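Local atomic coordinates of 3-hydroxyisobutyrate dehydrogenase (Thermus thermophilus, PDB entry 2CVZ), a protein that probably catalyses the NADP-dependent oxidation of 3-hydroxyisobutyrate in valine catabolism, binding its dinucleotide cofactor at a Rossmann-type domain. Residues L112-S117 / L128-G133; V58-L63 / P144-A149; R221-T226 / A276-E281; V174-A179 / S207-N212. All coordinates share one frame; numbering follows the deposited sequence.

Contact 1: residues L112-S117 / L128-G133; sequences LDAPVS and LTVMLG
The backbone N of Gly133 donates to Asp113 O at 2.9 Å, and Asp113 N answers to Gly133 O, so that this pair closes a two-bond antiparallel bridge at one end of the contact. The side chain of Asp113 bends back over Gly133, with CG lodged between the backbone N and the carbonyl carbon (chi1 37°); its carboxylate is held by amides of Gly159 and His162 at the start of the long helix 160-188. At the other end Ser117 and Thr129 form a second hydrogen-bonded pair, Thr129 N reaching Ser117 O at 3.0 Å in an almost straight line. Between the two the strand 110-117 is broken at Ala114 and Pro115, and the link there is a single weak bond from Met131 N to Pro115 O.

Apolar groups pack across the strands. On one face Val116 CG1 lies beside Val130 CG2 at 3.6 Å, the two valines pointing the same way, and Ala114 CB presses on Leu132 CD1 at 3.4 Å. The bent selenomethionine Met131 crosses Pro115 at about a right angle, CG against CG at 3.5 Å. Val116 also borders the NADPH pocket, whereas the face of Ser117 and Thr129 carries hydroxyls, OG and OG1, that bond to Ser204 and Ala202 of the second subunit. Paired main chains thus zip the sheet on either side of an irregular middle, while hydroxyls serve the subunit interface.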
# COMPACT_ATOMS: atom_id res chain seq x y z
N LEU C 112 -9.00 14.59 -32.39
CA LEU C 112 -8.21 15.26 -31.37
C LEU C 112 -8.78 14.85 -30.02
O LEU C 112 -9.99 14.92 -29.83
CB LEU C 112 -8.32 16.78 -31.50
CG LEU C 112 -7.75 17.45 -32.75
CD1 LEU C 112 -8.05 18.94 -32.71
CD2 LEU C 112 -6.25 17.21 -32.82
N ASP C 113 -7.93 14.39 -29.11
CA ASP C 113 -8.47 14.05 -27.80
C ASP C 113 -8.50 15.36 -27.03
O ASP C 113 -7.51 16.09 -26.98
CB ASP C 113 -7.64 12.99 -27.05
CG ASP C 113 -6.14 13.11 -27.26
OD1 ASP C 113 -5.39 12.88 -26.29
OD2 ASP C 113 -5.70 13.40 -28.39
N ALA C 114 -9.66 15.68 -26.47
CA ALA C 114 -9.82 16.92 -25.73
C ALA C 114 -10.57 16.73 -24.42
O ALA C 114 -11.59 17.38 -24.18
CB ALA C 114 -10.54 17.94 -26.61
N PRO C 115 -10.08 15.83 -23.56
CA PRO C 115 -10.75 15.61 -22.27
C PRO C 115 -10.74 16.90 -21.46
O PRO C 115 -9.92 17.79 -21.71
CB PRO C 115 -9.92 14.48 -21.63
CG PRO C 115 -8.56 14.67 -22.23
CD PRO C 115 -8.87 14.99 -23.68
N VAL C 116 -11.62 17.00 -20.47
CA VAL C 116 -11.71 18.23 -19.70
C VAL C 116 -11.72 18.04 -18.18
O VAL C 116 -11.86 16.93 -17.68
CB VAL C 116 -12.99 19.01 -20.08
CG1 VAL C 116 -12.96 19.34 -21.57
CG2 VAL C 116 -14.22 18.17 -19.77
N SER C 117 -11.56 19.15 -17.47
CA SER C 117 -11.60 19.13 -16.02
C SER C 117 -12.31 20.39 -15.55
O SER C 117 -12.18 21.45 -16.16
CB SER C 117 -10.19 19.09 -15.43
OG SER C 117 -10.26 18.92 -14.02
N LEU C 128 -14.26 25.28 -18.30
CA LEU C 128 -13.53 24.03 -18.29
C LEU C 128 -12.09 24.17 -18.79
O LEU C 128 -11.79 25.02 -19.63
CB LEU C 128 -14.25 22.98 -19.14
CG LEU C 128 -15.61 22.50 -18.65
CD1 LEU C 128 -16.23 21.60 -19.71
CD2 LEU C 128 -15.45 21.75 -17.33
N THR C 129 -11.22 23.32 -18.26
CA THR C 129 -9.82 23.29 -18.68
C THR C 129 -9.76 22.15 -19.69
O THR C 129 -10.30 21.07 -19.44
CB THR C 129 -8.88 22.97 -17.50
OG1 THR C 129 -8.87 24.08 -16.59
CG2 THR C 129 -7.47 22.72 -18.00
N VAL C 130 -9.13 22.39 -20.83
CA VAL C 130 -9.03 21.37 -21.86
C VAL C 130 -7.59 21.02 -22.17
O VAL C 130 -6.74 21.90 -22.31
CB VAL C 130 -9.70 21.85 -23.18
CG1 VAL C 130 -9.60 20.76 -24.24
CG2 VAL C 130 -11.16 22.20 -22.92
N MSE C 131 -7.31 19.72 -22.28
CA MSE C 131 -5.97 19.25 -22.60
C MSE C 131 -6.07 18.58 -23.97
O MSE C 131 -6.61 17.48 -24.10
CB MSE C 131 -5.47 18.27 -21.53
CG MSE C 131 -6.48 17.22 -21.08
SE MSE C 131 -6.59 17.05 -19.14
CE MSE C 131 -7.82 18.51 -18.80
N LEU C 132 -5.55 19.25 -24.99
CA LEU C 132 -5.60 18.76 -26.37
C LEU C 132 -4.44 17.88 -26.79
O LEU C 132 -3.29 18.14 -26.45
CB LEU C 132 -5.69 19.92 -27.37
CG LEU C 132 -6.92 20.81 -27.46
CD1 LEU C 132 -8.14 19.98 -27.83
CD2 LEU C 132 -7.13 21.52 -26.14
N GLY C 133 -4.77 16.85 -27.56
CA GLY C 133 -3.78 15.94 -28.10
C GLY C 133 -4.03 15.84 -29.59
O GLY C 133 -5.14 15.51 -30.01

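Contact 2: residues V58-L63 / P144-A149; sequences VIFTCL and PFLAYA. With NDP (NADPH dihydro-nicotinamide-adenine-dinucleotide phosphate), chain G.
Val58 begins the contact by resting its CG2 over one face of the Phe145 ring, 4.1 Å from CD2 and offset toward the rim. Two residues on, Phe60 carries most of the packing. With CG beside the backbone N and anti to the carbonyl carbon (chi1 -67°), its ring edge faces the bend formed by residues 145-148. Leu146 CD2 meets the edge of the Phe60 ring in its plane, 3.9 Å from Phe60 CE2, and Phe60 CZ touches Phe145 CB at 4.2 Å. Tyr148 approaches from the opposite direction, its OH also at the ring edge, 3.2 Å from Phe60 CE2; the two ring planes stand 79° apart.

Strand 58-61 is one of the parallel strands of the Rossmann-type sheet, next to strand 4-7, and the bend covering it leads from helix 136-142 into strand 149-156. A type I turn from Leu146 to Ala149 shapes this bend, with Leu146 at the centre of an inverse gamma turn. Farther along, the strand gives way to a loop facing the cofactor: Cys62 SG, anti to its own backbone N (chi1 -170°), lies 3.6 Å from O4D of NADPH, and Leu63 CD2 comes to the same distance from the adenine N3A.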
# COMPACT_ATOMS: atom_id res chain seq x y z
N VAL C 58 -17.24 20.53 -37.22
CA VAL C 58 -16.62 20.05 -36.00
C VAL C 58 -17.62 19.23 -35.20
O VAL C 58 -18.70 19.71 -34.85
CB VAL C 58 -16.11 21.20 -35.11
CG1 VAL C 58 -15.37 20.63 -33.90
CG2 VAL C 58 -15.21 22.12 -35.91
N ILE C 59 -17.26 17.98 -34.94
CA ILE C 59 -18.11 17.07 -34.18
C ILE C 59 -17.50 16.89 -32.79
O ILE C 59 -16.31 16.62 -32.66
CB ILE C 59 -18.20 15.69 -34.86
CG1 ILE C 59 -18.91 15.83 -36.21
CG2 ILE C 59 -18.94 14.71 -33.97
CD1 ILE C 59 -18.97 14.55 -37.01
N PHE C 60 -18.33 17.04 -31.75
CA PHE C 60 -17.88 16.86 -30.37
C PHE C 60 -18.53 15.63 -29.76
O PHE C 60 -19.68 15.31 -30.05
CB PHE C 60 -18.27 18.04 -29.48
CG PHE C 60 -17.59 19.33 -29.82
CD1 PHE C 60 -18.04 20.11 -30.88
CD2 PHE C 60 -16.54 19.79 -29.04
CE1 PHE C 60 -17.44 21.34 -31.16
CE2 PHE C 60 -15.93 21.02 -29.31
CZ PHE C 60 -16.38 21.79 -30.37
N THR C 61 -17.79 14.94 -28.90
CA THR C 61 -18.32 13.78 -28.20
C THR C 61 -17.88 13.81 -26.75
O THR C 61 -16.77 14.23 -26.44
CB THR C 61 -17.84 12.44 -28.82
OG1 THR C 61 -16.42 12.47 -29.00
CG2 THR C 61 -18.53 12.19 -30.15
N CYS C 62 -18.78 13.41 -25.86
CA CYS C 62 -18.45 13.34 -24.45
C CYS C 62 -19.24 12.14 -23.94
O CYS C 62 -20.32 12.28 -23.37
CB CYS C 62 -18.86 14.60 -23.70
SG CYS C 62 -18.19 14.61 -22.02
N LEU C 63 -18.67 10.97 -24.17
CA LEU C 63 -19.27 9.70 -23.80
C LEU C 63 -18.53 9.05 -22.64
O LEU C 63 -17.47 9.53 -22.22
CB LEU C 63 -19.27 8.79 -25.03
CG LEU C 63 -19.96 9.43 -26.25
CD1 LEU C 63 -19.65 8.65 -27.52
CD2 LEU C 63 -21.45 9.50 -26.00
N PRO C 144 -10.99 28.21 -31.46
CA PRO C 144 -12.11 29.15 -31.45
C PRO C 144 -13.50 28.56 -31.22
O PRO C 144 -14.46 29.30 -31.01
CB PRO C 144 -11.99 29.84 -32.81
CG PRO C 144 -11.41 28.77 -33.67
CD PRO C 144 -10.34 28.18 -32.78
N PHE C 145 -13.61 27.23 -31.26
CA PHE C 145 -14.90 26.58 -31.07
C PHE C 145 -15.13 26.03 -29.66
O PHE C 145 -16.24 25.59 -29.34
CB PHE C 145 -15.05 25.44 -32.08
CG PHE C 145 -15.12 25.91 -33.50
CD1 PHE C 145 -16.26 26.52 -33.99
CD2 PHE C 145 -14.02 25.76 -34.34
CE1 PHE C 145 -16.32 26.98 -35.31
CE2 PHE C 145 -14.06 26.22 -35.65
CZ PHE C 145 -15.21 26.83 -36.14
N LEU C 146 -14.10 26.06 -28.82
CA LEU C 146 -14.22 25.54 -27.46
C LEU C 146 -14.91 26.55 -26.56
O LEU C 146 -14.32 27.06 -25.60
CB LEU C 146 -12.83 25.20 -26.92
CG LEU C 146 -12.00 24.33 -27.88
CD1 LEU C 146 -10.63 24.04 -27.26
CD2 LEU C 146 -12.74 23.03 -28.18
N ALA C 147 -16.18 26.82 -26.86
CA ALA C 147 -16.98 27.79 -26.12
C ALA C 147 -17.23 27.46 -24.65
O ALA C 147 -17.63 28.33 -23.88
CB ALA C 147 -18.32 28.01 -26.84
N TYR C 148 -17.01 26.21 -24.27
CA TYR C 148 -17.23 25.78 -22.89
C TYR C 148 -15.96 25.80 -22.05
O TYR C 148 -15.98 25.43 -20.87
CB TYR C 148 -17.81 24.36 -22.88
CG TYR C 148 -17.05 23.39 -23.76
CD1 TYR C 148 -15.75 22.99 -23.43
CD2 TYR C 148 -17.61 22.89 -24.93
CE1 TYR C 148 -15.03 22.12 -24.26
CE2 TYR C 148 -16.91 22.02 -25.76
CZ TYR C 148 -15.62 21.64 -25.42
OH TYR C 148 -14.92 20.78 -26.25
N ALA C 149 -14.85 26.24 -22.65
CA ALA C 149 -13.57 26.25 -21.95
C ALA C 149 -12.92 27.60 -21.70
O ALA C 149 -13.27 28.61 -22.33
CB ALA C 149 -12.58 25.37 -22.72
PA NDP G . -22.97 10.65 -17.98
O1A NDP G . -23.71 11.71 -17.35
O2A NDP G . -23.00 9.22 -17.51
O5B NDP G . -23.38 10.71 -19.56
C5B NDP G . -22.84 9.75 -20.47
C4B NDP G . -23.45 10.15 -21.81
O4B NDP G . -22.98 9.17 -22.77
C3B NDP G . -24.94 10.18 -21.90
O3B NDP G . -25.34 11.27 -22.79
C2B NDP G . -25.32 8.88 -22.51
O2B NDP G . -26.60 8.76 -23.13
C1B NDP G . -24.14 8.64 -23.39
N9A NDP G . -23.95 7.19 -23.70
C8A NDP G . -23.65 6.13 -22.81
N7A NDP G . -23.55 4.99 -23.46
C5A NDP G . -23.78 5.27 -24.78
C6A NDP G . -23.82 4.49 -25.96
N6A NDP G . -23.60 3.18 -25.91
N1A NDP G . -24.08 5.10 -27.15
C2A NDP G . -24.30 6.43 -27.19
N3A NDP G . -24.29 7.25 -26.14
C4A NDP G . -24.02 6.60 -24.94
O3 NDP G . -21.45 11.04 -18.10
PN NDP G . -20.53 12.29 -17.71
O1N NDP G . -20.62 12.44 -16.25
O2N NDP G . -21.01 13.38 -18.62
O5D NDP G . -19.12 11.79 -18.25
C5D NDP G . -18.85 11.60 -19.68
C4D NDP G . -17.31 11.63 -19.87
O4D NDP G . -16.82 12.82 -19.26
C3D NDP G . -16.62 10.48 -19.11
O3D NDP G . -15.53 9.99 -19.91
C2D NDP G . -16.19 11.10 -17.81
O2D NDP G . -15.17 10.31 -17.22
C1D NDP G . -15.75 12.51 -18.37
N1N NDP G . -15.69 13.60 -17.34
C2N NDP G . -16.73 13.67 -16.38
C3N NDP G . -16.64 14.76 -15.41
C7N NDP G . -17.68 14.91 -14.39
O7N NDP G . -17.52 15.60 -13.35
N7N NDP G . -18.88 14.32 -14.54
C4N NDP G . -15.56 15.65 -15.49
C5N NDP G . -14.58 15.56 -16.43
C6N NDP G . -14.64 14.54 -17.36
P2B NDP G . -27.93 8.55 -22.35
O1X NDP G . -28.78 7.88 -23.36
O2X NDP G . -28.44 9.88 -21.92
O3X NDP G . -27.68 7.65 -21.15

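Contact 3: residues R221-T226 / A276-E281; sequences RAFPKT and ALRLLE. With NDP (NADPH dihydro-nicotinamide-adenine-dinucleotide phosphate), chain G.
Helix 276-284 of the all-helical C-terminal domain is tied here to the loop that follows helix 214-219, by way of a salt bridge and a cation-pi contact. Arg221 grips Glu281 end-on with two nitrogens, NH1 to OE2 at 2.7 Å and NH2 to OE1 at 3.0 Å. The second bond is nearly straight (174°) and lies in the guanidinium plane, though it meets OE1 out of the carboxylate plane; the first uses the syn lone pair of OE2. Guanidinium and carboxylate are turned 33° against each other. Arg221 reaches this position through a chain bent at chi2 and chi3, whereas the Glu281 chain is extended beyond CG. A further bond from Ile288 N to OE2 helps to fix the carboxylate.

Phe223 completes the cluster: its ring edge, at CE2, points onto the face of the Arg221 guanidinium, while the Arg278 guanidinium lies across one face of the ring, CZ 3.9 Å from the centroid and off-centre, with the two planes inclined by 36°. Arg278 NE is also paired with Glu275, which probably offsets part of the positive charge near Arg221. At the far end of the loop, Thr226 turns its backbone toward the cofactor, and the carboxamide N7N of NADPH donates to Thr226 O at 2.9 Å in an almost linear bond.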
# COMPACT_ATOMS: atom_id res chain seq x y z
N ARG C 221 -23.18 16.75 4.16
CA ARG C 221 -23.90 15.48 4.01
C ARG C 221 -24.74 15.52 2.74
O ARG C 221 -25.57 14.64 2.51
CB ARG C 221 -24.81 15.22 5.22
CG ARG C 221 -24.13 15.36 6.57
CD ARG C 221 -22.79 14.63 6.59
NE ARG C 221 -22.92 13.20 6.34
CZ ARG C 221 -21.90 12.39 6.11
NH1 ARG C 221 -20.66 12.87 6.10
NH2 ARG C 221 -22.10 11.09 5.91
N ALA C 222 -24.50 16.54 1.91
CA ALA C 222 -25.25 16.71 0.67
C ALA C 222 -24.96 15.62 -0.36
O ALA C 222 -25.88 15.09 -0.99
CB ALA C 222 -24.94 18.08 0.07
N PHE C 223 -23.68 15.30 -0.53
CA PHE C 223 -23.25 14.28 -1.48
C PHE C 223 -23.98 14.37 -2.82
O PHE C 223 -24.62 13.41 -3.25
CB PHE C 223 -23.43 12.89 -0.87
CG PHE C 223 -22.43 12.57 0.21
CD1 PHE C 223 -21.09 12.37 -0.10
CD2 PHE C 223 -22.83 12.49 1.54
CE1 PHE C 223 -20.16 12.09 0.90
CE2 PHE C 223 -21.91 12.21 2.55
CZ PHE C 223 -20.57 12.01 2.22
N PRO C 224 -23.90 15.53 -3.49
CA PRO C 224 -24.58 15.66 -4.77
C PRO C 224 -23.94 14.75 -5.81
O PRO C 224 -22.76 14.43 -5.72
CB PRO C 224 -24.39 17.15 -5.11
CG PRO C 224 -23.07 17.46 -4.47
CD PRO C 224 -23.19 16.77 -3.13
N LYS C 225 -24.74 14.32 -6.78
CA LYS C 225 -24.25 13.43 -7.83
C LYS C 225 -23.83 14.25 -9.05
O LYS C 225 -24.68 14.82 -9.73
CB LYS C 225 -25.34 12.43 -8.22
CG LYS C 225 -25.01 11.56 -9.42
CD LYS C 225 -23.78 10.71 -9.16
CE LYS C 225 -23.46 9.83 -10.36
NZ LYS C 225 -24.60 8.94 -10.73
N THR C 226 -22.53 14.33 -9.32
CA THR C 226 -22.04 15.08 -10.48
C THR C 226 -21.05 14.30 -11.33
O THR C 226 -20.92 14.55 -12.52
CB THR C 226 -21.37 16.42 -10.05
OG1 THR C 226 -20.10 16.15 -9.44
CG2 THR C 226 -22.25 17.17 -9.06
N ALA C 276 -17.03 8.04 -2.14
CA ALA C 276 -16.04 7.01 -1.82
C ALA C 276 -15.67 7.16 -0.35
O ALA C 276 -15.35 6.18 0.32
CB ALA C 276 -14.80 7.16 -2.71
N LEU C 277 -15.72 8.39 0.15
CA LEU C 277 -15.38 8.65 1.54
C LEU C 277 -16.38 8.01 2.50
O LEU C 277 -16.09 7.82 3.68
CB LEU C 277 -15.27 10.16 1.80
CG LEU C 277 -13.86 10.74 1.62
CD1 LEU C 277 -13.31 10.40 0.26
CD2 LEU C 277 -13.88 12.25 1.83
N ARG C 278 -17.57 7.69 1.99
CA ARG C 278 -18.58 7.04 2.83
C ARG C 278 -18.05 5.71 3.33
O ARG C 278 -18.41 5.25 4.41
CB ARG C 278 -19.87 6.80 2.04
CG ARG C 278 -20.79 8.00 1.88
CD ARG C 278 -22.07 7.55 1.18
NE ARG C 278 -23.04 8.62 0.95
CZ ARG C 278 -23.78 9.18 1.90
NH1 ARG C 278 -23.67 8.79 3.16
NH2 ARG C 278 -24.64 10.13 1.59
N LEU C 279 -17.19 5.07 2.53
CA LEU C 279 -16.61 3.79 2.92
C LEU C 279 -15.74 3.97 4.15
O LEU C 279 -15.73 3.12 5.05
CB LEU C 279 -15.78 3.21 1.76
CG LEU C 279 -15.14 1.84 2.01
CD1 LEU C 279 -16.20 0.85 2.46
CD2 LEU C 279 -14.45 1.37 0.74
N LEU C 280 -15.01 5.08 4.20
CA LEU C 280 -14.15 5.37 5.34
C LEU C 280 -15.00 5.68 6.56
O LEU C 280 -14.65 5.32 7.68
CB LEU C 280 -13.23 6.56 5.02
CG LEU C 280 -12.19 6.30 3.92
CD1 LEU C 280 -11.47 7.60 3.57
CD2 LEU C 280 -11.20 5.24 4.40
N GLU C 281 -16.13 6.35 6.34
CA GLU C 281 -17.03 6.69 7.44
C GLU C 281 -17.65 5.40 7.95
O GLU C 281 -17.88 5.24 9.15
CB GLU C 281 -18.13 7.64 6.96
CG GLU C 281 -17.61 8.94 6.39
CD GLU C 281 -18.73 9.90 6.02
OE1 GLU C 281 -19.69 9.45 5.36
OE2 GLU C 281 -18.64 11.09 6.38
PA NDP G . -22.97 10.65 -17.98
O1A NDP G . -23.71 11.71 -17.35
O2A NDP G . -23.00 9.22 -17.51
O5B NDP G . -23.38 10.71 -19.56
C5B NDP G . -22.84 9.75 -20.47
C4B NDP G . -23.45 10.15 -21.81
O4B NDP G . -22.98 9.17 -22.77
C3B NDP G . -24.94 10.18 -21.90
O3B NDP G . -25.34 11.27 -22.79
C2B NDP G . -25.32 8.88 -22.51
O2B NDP G . -26.60 8.76 -23.13
C1B NDP G . -24.14 8.64 -23.39
N9A NDP G . -23.95 7.19 -23.70
C8A NDP G . -23.65 6.13 -22.81
N7A NDP G . -23.55 4.99 -23.46
C5A NDP G . -23.78 5.27 -24.78
C6A NDP G . -23.82 4.49 -25.96
N6A NDP G . -23.60 3.18 -25.91
N1A NDP G . -24.08 5.10 -27.15
C2A NDP G . -24.30 6.43 -27.19
N3A NDP G . -24.29 7.25 -26.14
C4A NDP G . -24.02 6.60 -24.94
O3 NDP G . -21.45 11.04 -18.10
PN NDP G . -20.53 12.29 -17.71
O1N NDP G . -20.62 12.44 -16.25
O2N NDP G . -21.01 13.38 -18.62
O5D NDP G . -19.12 11.79 -18.25
C5D NDP G . -18.85 11.60 -19.68
C4D NDP G . -17.31 11.63 -19.87
O4D NDP G . -16.82 12.82 -19.26
C3D NDP G . -16.62 10.48 -19.11
O3D NDP G . -15.53 9.99 -19.91
C2D NDP G . -16.19 11.10 -17.81
O2D NDP G . -15.17 10.31 -17.22
C1D NDP G . -15.75 12.51 -18.37
N1N NDP G . -15.69 13.60 -17.34
C2N NDP G . -16.73 13.67 -16.38
C3N NDP G . -16.64 14.76 -15.41
C7N NDP G . -17.68 14.91 -14.39
O7N NDP G . -17.52 15.60 -13.35
N7N NDP G . -18.88 14.32 -14.54
C4N NDP G . -15.56 15.65 -15.49
C5N NDP G . -14.58 15.56 -16.43
C6N NDP G . -14.64 14.54 -17.36
P2B NDP G . -27.93 8.55 -22.35
O1X NDP G . -28.78 7.88 -23.36
O2X NDP G . -28.44 9.88 -21.92
O3X NDP G . -27.68 7.65 -21.15
O HOH W 1 -25.40 10.88 5.29

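Contact 4: residues V174-A179 / S207-N212; sequences VNLWAA and SNATEN
Ala209 CB meets the backbone of the long helix directly, 3.7 Å from Leu176 CA and 4.0 Å from Leu176 CB. The small methyl allows the two backbones to come close here, with the CA atoms of Leu176 and Ala209 5.2 Å apart. Leu176 CG stands anti to the backbone N (chi1 175°) and the rest of that side chain packs on Tyr260, Leu277 and Ile214. One turn later, Ala179 CB touches Thr210 CG2 at 3.8 Å.

Thr210 presents this methyl because its OG1 sits between the backbone N and the carbonyl carbon (chi1 63°), where it accepts from Ser207 N at 3.0 Å; OG1 is also bonded to Asn201. Ser207 OG takes the equivalent rotamer and receives a weak bond from Thr210 N, while its other flank lies 3.8 Å from Asn175 CB. The Asn175 amide turns ND2 to a water at 3.0 Å, which is also weakly bonded by Ala209 N, bridging the two segments. Both segments lie close to the second subunit, where Asn208 ND2 bonds to Ser204 of that chain. The reciprocal Ser207-Thr210 pair is a capping box, and it starts a short helix whose axis lies at 65° to that of residues 174-179 in the long helix 160-188 of the C-terminal domain.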
# COMPACT_ATOMS: atom_id res chain seq x y z
N VAL C 174 -6.10 10.38 -5.22
CA VAL C 174 -5.20 10.27 -4.08
C VAL C 174 -5.43 11.40 -3.08
O VAL C 174 -5.54 11.17 -1.88
CB VAL C 174 -3.73 10.30 -4.53
CG1 VAL C 174 -2.83 10.49 -3.33
CG2 VAL C 174 -3.38 9.01 -5.25
N ASN C 175 -5.51 12.62 -3.58
CA ASN C 175 -5.71 13.77 -2.71
C ASN C 175 -6.98 13.63 -1.89
O ASN C 175 -6.98 13.86 -0.68
CB ASN C 175 -5.78 15.06 -3.53
CG ASN C 175 -4.48 15.35 -4.27
OD1 ASN C 175 -3.45 14.71 -4.02
ND2 ASN C 175 -4.52 16.31 -5.18
N LEU C 176 -8.07 13.26 -2.56
CA LEU C 176 -9.37 13.11 -1.93
C LEU C 176 -9.41 11.99 -0.89
O LEU C 176 -9.93 12.17 0.21
CB LEU C 176 -10.43 12.87 -3.00
CG LEU C 176 -11.87 12.57 -2.55
CD1 LEU C 176 -12.42 13.73 -1.73
CD2 LEU C 176 -12.73 12.32 -3.78
N TRP C 177 -8.87 10.83 -1.24
CA TRP C 177 -8.88 9.70 -0.33
C TRP C 177 -8.00 9.91 0.90
O TRP C 177 -8.42 9.64 2.02
CB TRP C 177 -8.46 8.42 -1.06
CG TRP C 177 -8.53 7.20 -0.20
CD1 TRP C 177 -7.56 6.74 0.65
CD2 TRP C 177 -9.63 6.29 -0.07
NE1 TRP C 177 -7.99 5.60 1.29
CE2 TRP C 177 -9.26 5.31 0.87
CE3 TRP C 177 -10.90 6.22 -0.66
CZ2 TRP C 177 -10.11 4.26 1.23
CZ3 TRP C 177 -11.75 5.18 -0.30
CH2 TRP C 177 -11.35 4.21 0.64
N ALA C 178 -6.79 10.41 0.69
CA ALA C 178 -5.88 10.65 1.80
C ALA C 178 -6.48 11.66 2.77
O ALA C 178 -6.37 11.51 3.99
CB ALA C 178 -4.53 11.15 1.29
N ALA C 179 -7.11 12.69 2.23
CA ALA C 179 -7.74 13.70 3.07
C ALA C 179 -8.80 12.99 3.91
O ALA C 179 -8.97 13.28 5.09
CB ALA C 179 -8.37 14.78 2.21
N SER C 207 -5.64 21.05 -1.17
CA SER C 207 -5.77 20.55 -2.53
C SER C 207 -7.17 20.92 -2.98
O SER C 207 -8.00 21.34 -2.17
CB SER C 207 -5.61 19.03 -2.57
OG SER C 207 -6.65 18.39 -1.85
N ASN C 208 -7.44 20.79 -4.28
CA ASN C 208 -8.77 21.09 -4.78
C ASN C 208 -9.78 20.23 -4.03
O ASN C 208 -10.91 20.64 -3.80
CB ASN C 208 -8.84 20.80 -6.28
CG ASN C 208 -10.27 20.72 -6.79
OD1 ASN C 208 -11.01 21.70 -6.75
ND2 ASN C 208 -10.66 19.54 -7.27
N ALA C 209 -9.36 19.03 -3.64
CA ALA C 209 -10.24 18.11 -2.92
C ALA C 209 -10.67 18.66 -1.56
O ALA C 209 -11.84 18.60 -1.21
CB ALA C 209 -9.55 16.75 -2.73
N THR C 210 -9.72 19.20 -0.80
CA THR C 210 -10.04 19.75 0.51
C THR C 210 -10.70 21.12 0.41
O THR C 210 -11.46 21.52 1.28
CB THR C 210 -8.79 19.88 1.41
OG1 THR C 210 -7.86 20.81 0.82
CG2 THR C 210 -8.11 18.53 1.59
N GLU C 211 -10.40 21.84 -0.67
CA GLU C 211 -10.94 23.18 -0.85
C GLU C 211 -12.34 23.24 -1.44
O GLU C 211 -13.20 23.98 -0.95
CB GLU C 211 -10.03 24.01 -1.76
CG GLU C 211 -8.59 24.14 -1.30
CD GLU C 211 -7.72 24.87 -2.32
OE1 GLU C 211 -7.64 24.40 -3.48
OE2 GLU C 211 -7.13 25.91 -1.97
N ASN C 212 -12.59 22.46 -2.49
CA ASN C 212 -13.87 22.52 -3.19
C ASN C 212 -14.76 21.29 -3.26
O ASN C 212 -15.81 21.34 -3.90
CB ASN C 212 -13.61 23.01 -4.61
CG ASN C 212 -12.72 24.24 -4.64
OD1 ASN C 212 -13.02 25.25 -4.01
ND2 ASN C 212 -11.61 24.15 -5.37
O HOH W 2 -6.97 17.93 -5.87

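Overall arrangement
Contacts 1 and 2 belong to the nucleotide-binding domain and share one sheet: they touch where Leu128 N meets Tyr148 O, and contact 1 is nested within the loop closed by contact 2. Contacts 3 and 4 lie in the helical domain, with centres about 13 Å apart, and are joined by Trp177 packing on Leu280. Contacts 1, 2 and 4 are buried, whereas contact 3 is partly exposed and the most charged. Backbone bonding dominates contact 1; contact 2 is aromatic and apolar, and contact 4 relies on small side chains and a water. Contacts 2 and 3 reach NADPH from opposite sides of the chain's centre; contacts 1 and 4 both meet the second subunit, which contact 3 touches through Leu280.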